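Long-range contact in nitrogenase molybdenum-iron protein beta chain (Clostridium pasteurianum, PDB 4WES), which forms, with the alpha chain, the molybdenum-iron component of nitrogenase, which reduces dinitrogen to ammonium, and shares the [8Fe-7S] cluster with that chain: residues 58-63 with 418-423. Residues are numbered along the deposited sequence; the frame is centred on the assembly and turned at random. Where two conformers were deposited one is given.
Sequences RHFKEP and GHYYNP. With FE2 (Fe (II) ion), chain J.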
loop_
_atom_site.group_PDB
_atom_site.type_symbol
_atom_site.label_atom_id
_atom_site.label_comp_id
_atom_site.label_asym_id
_atom_site.label_seq_id
_atom_site.Cartn_x
_atom_site.Cartn_y
_atom_site.Cartn_z
ATOM N N ARG B 58 -0.412 1.847 -21.057
ATOM C CA ARG B 58 -0.873 0.977 -19.966
ATOM C C ARG B 58 -0.118 1.202 -18.660
ATOM O O ARG B 58 -0.683 1.044 -17.570
ATOM C CB ARG B 58 -0.769 -0.503 -20.397
ATOM C CG ARG B 58 -1.776 -0.884 -21.428
ATOM C CD ARG B 58 -1.511 -2.300 -21.982
ATOM N NE ARG B 58 -2.624 -2.750 -22.823
ATOM C CZ ARG B 58 -2.530 -3.732 -23.720
ATOM N NH1 ARG B 58 -1.416 -4.461 -23.809
ATOM N NH2 ARG B 58 -3.566 -3.980 -24.500
ATOM N N HIS B 59 1.176 1.517 -18.760
ATOM C CA HIS B 59 2.024 1.770 -17.605
ATOM C C HIS B 59 1.723 3.144 -17.006
ATOM O O HIS B 59 1.519 3.272 -15.806
ATOM C CB HIS B 59 3.505 1.636 -18.031
ATOM C CG HIS B 59 4.485 1.960 -16.956
ATOM N ND1 HIS B 59 5.119 1.001 -16.206
ATOM C CD2 HIS B 59 5.019 3.147 -16.603
ATOM C CE1 HIS B 59 5.965 1.601 -15.399
ATOM N NE2 HIS B 59 5.924 2.896 -15.622
ATOM N N PHE B 60 1.741 4.183 -17.833
ATOM C CA PHE B 60 1.662 5.565 -17.342
ATOM C C PHE B 60 0.241 6.106 -17.254
ATOM O O PHE B 60 0.057 7.176 -16.649
ATOM C CB PHE B 60 2.502 6.473 -18.245
ATOM C CG PHE B 60 3.972 6.292 -18.052
ATOM C CD1 PHE B 60 4.569 6.701 -16.869
ATOM C CD2 PHE B 60 4.779 5.718 -19.035
ATOM C CE1 PHE B 60 5.924 6.502 -16.644
ATOM C CE2 PHE B 60 6.137 5.533 -18.811
ATOM C CZ PHE B 60 6.702 5.921 -17.603
ATOM N N LYS B 61 -0.733 5.437 -17.857
ATOM C CA LYS B 61 -2.092 5.965 -17.975
ATOM C C LYS B 61 -2.017 7.363 -18.603
ATOM O O LYS B 61 -2.650 8.311 -18.138
ATOM C CB LYS B 61 -2.853 5.961 -16.642
ATOM C CG LYS B 61 -2.797 4.630 -15.905
ATOM C CD LYS B 61 -3.230 3.419 -16.698
ATOM C CE LYS B 61 -3.342 2.195 -15.800
ATOM N NZ LYS B 61 -3.380 0.937 -16.630
ATOM N N GLU B 62 -1.282 7.445 -19.706
ATOM C CA GLU B 62 -1.038 8.690 -20.445
ATOM C C GLU B 62 -1.031 8.380 -21.917
ATOM O O GLU B 62 -0.738 7.241 -22.313
ATOM C CB GLU B 62 0.314 9.309 -20.092
ATOM C CG GLU B 62 0.438 9.898 -18.687
ATOM C CD GLU B 62 -0.386 11.163 -18.588
ATOM O OE1 GLU B 62 0.158 12.241 -18.980
ATOM O OE2 GLU B 62 -1.556 11.122 -18.112
ATOM N N PRO B 63 -1.249 9.397 -22.771
ATOM C CA PRO B 63 -0.966 9.229 -24.183
ATOM C C PRO B 63 0.511 8.869 -24.397
ATOM O O PRO B 63 1.366 9.253 -23.593
ATOM C CB PRO B 63 -1.239 10.639 -24.762
ATOM C CG PRO B 63 -2.168 11.262 -23.768
ATOM C CD PRO B 63 -1.664 10.764 -22.443
ATOM N N GLY B 418 -1.157 5.945 -10.113
ATOM C CA GLY B 418 -0.353 6.910 -9.387
ATOM C C GLY B 418 1.058 6.498 -9.062
ATOM O O GLY B 418 1.843 7.315 -8.539
ATOM N N HIS B 419 1.436 5.263 -9.386
ATOM C CA HIS B 419 2.758 4.758 -9.042
ATOM C C HIS B 419 3.837 5.599 -9.709
ATOM O O HIS B 419 4.921 5.774 -9.146
ATOM C CB HIS B 419 2.901 3.274 -9.401
ATOM C CG HIS B 419 2.800 2.976 -10.856
ATOM N ND1 HIS B 419 3.885 3.068 -11.689
ATOM C CD2 HIS B 419 1.753 2.597 -11.632
ATOM C CE1 HIS B 419 3.513 2.765 -12.920
ATOM N NE2 HIS B 419 2.229 2.475 -12.915
ATOM N N TYR B 420 3.513 6.135 -10.873
ATOM C CA TYR B 420 4.443 6.894 -11.690
ATOM C C TYR B 420 4.708 8.303 -11.140
ATOM O O TYR B 420 5.543 9.017 -11.678
ATOM C CB TYR B 420 3.964 6.953 -13.173
ATOM C CG TYR B 420 2.473 6.997 -13.242
ATOM C CD1 TYR B 420 1.757 5.828 -13.490
ATOM C CD2 TYR B 420 1.744 8.157 -12.986
ATOM C CE1 TYR B 420 0.384 5.802 -13.443
ATOM C CE2 TYR B 420 0.373 8.148 -12.956
ATOM C CZ TYR B 420 -0.319 6.965 -13.166
ATOM O OH TYR B 420 -1.676 6.890 -13.061
ATOM N N TYR B 421 4.045 8.678 -10.044
ATOM C CA TYR B 421 4.360 9.900 -9.342
ATOM C C TYR B 421 5.369 9.678 -8.203
ATOM O O TYR B 421 5.765 10.642 -7.580
ATOM C CB TYR B 421 3.073 10.563 -8.817
ATOM C CG TYR B 421 2.064 10.940 -9.904
ATOM C CD1 TYR B 421 2.405 11.678 -11.056
ATOM C CD2 TYR B 421 0.779 10.556 -9.783
ATOM C CE1 TYR B 421 1.452 11.972 -12.022
ATOM C CE2 TYR B 421 -0.175 10.874 -10.720
ATOM C CZ TYR B 421 0.159 11.540 -11.863
ATOM O OH TYR B 421 -0.855 11.790 -12.841
ATOM N N ASN B 422 5.752 8.416 -7.932
ATOM C CA ASN B 422 6.667 8.166 -6.820
ATOM C C ASN B 422 8.029 7.708 -7.296
ATOM O O ASN B 422 8.184 6.761 -8.063
ATOM C CB ASN B 422 6.139 7.207 -5.732
ATOM C CG ASN B 422 4.772 6.632 -6.033
ATOM O OD1 ASN B 422 4.594 5.412 -6.023
ATOM N ND2 ASN B 422 3.788 7.503 -6.256
ATOM N N PRO B 423 9.074 8.402 -6.807
ATOM C CA PRO B 423 10.400 7.973 -7.177
ATOM C C PRO B 423 10.798 6.727 -6.400
ATOM O O PRO B 423 10.302 6.519 -5.278
ATOM C CB PRO B 423 11.283 9.150 -6.728
ATOM C CG PRO B 423 10.559 9.721 -5.548
ATOM C CD PRO B 423 9.089 9.572 -5.916
HETATM FE FE FE2 J . -2.885 10.040 -17.012
HETATM O O HOH W 1 -1.277 9.417 -15.770
HETATM O O HOH W 2 -4.377 10.699 -18.283
#
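Tyr420 lies across the carbonyl groups that close helix 46-60. Tyr420 CB meets the edge of the Phe60 ring, 3.8 Å from Phe60 CD1. CG and CD2 come next to Phe60 O, while Tyr420 CD1 is 3.5 Å from His59 O. Farther out, CE1, CE2 and CZ all border Phe60 O, which sits over one face of the ring, offset toward its rim; Gly418 CA lies over the opposite face. The hydroxyl ends beside the aliphatic start of Lys61, 3.8 Å between Tyr420 OH and Lys61 CG, and accepts a weak hydrogen bond from Gly418 N.

His419 comes in beside the tyrosine. With CG lodged between backbone N and carbonyl carbon (chi1 64°), its imidazole reaches the helix end, where His419 NE2 gives His59 O a weak, bent hydrogen bond of 3.1 Å (129° at the hydrogen) and is also weakly bonded to Ile413 O. The same ring makes a T-shaped stack: its CE1 edge points at the face of His59, planes at 83° and centroids 4.9 Å apart. His59 ND1 is hydrogen-bonded to Ile413 N, which helps hold its ring in place.

Just past the helix, Lys61 O and Glu62 OE2 bind the iron(II) ion together with two waters and Asp301 and Asp305 of the second beta subunit. The tyrosine face over Phe60 O offers that carbonyl no hydrogen-bond donor; water 1 supplies one, at 2.8 Å from Phe60 O. Iron binding would probably polarise this water and make it a better donor, linking the helix end to the metal site between the two beta chains.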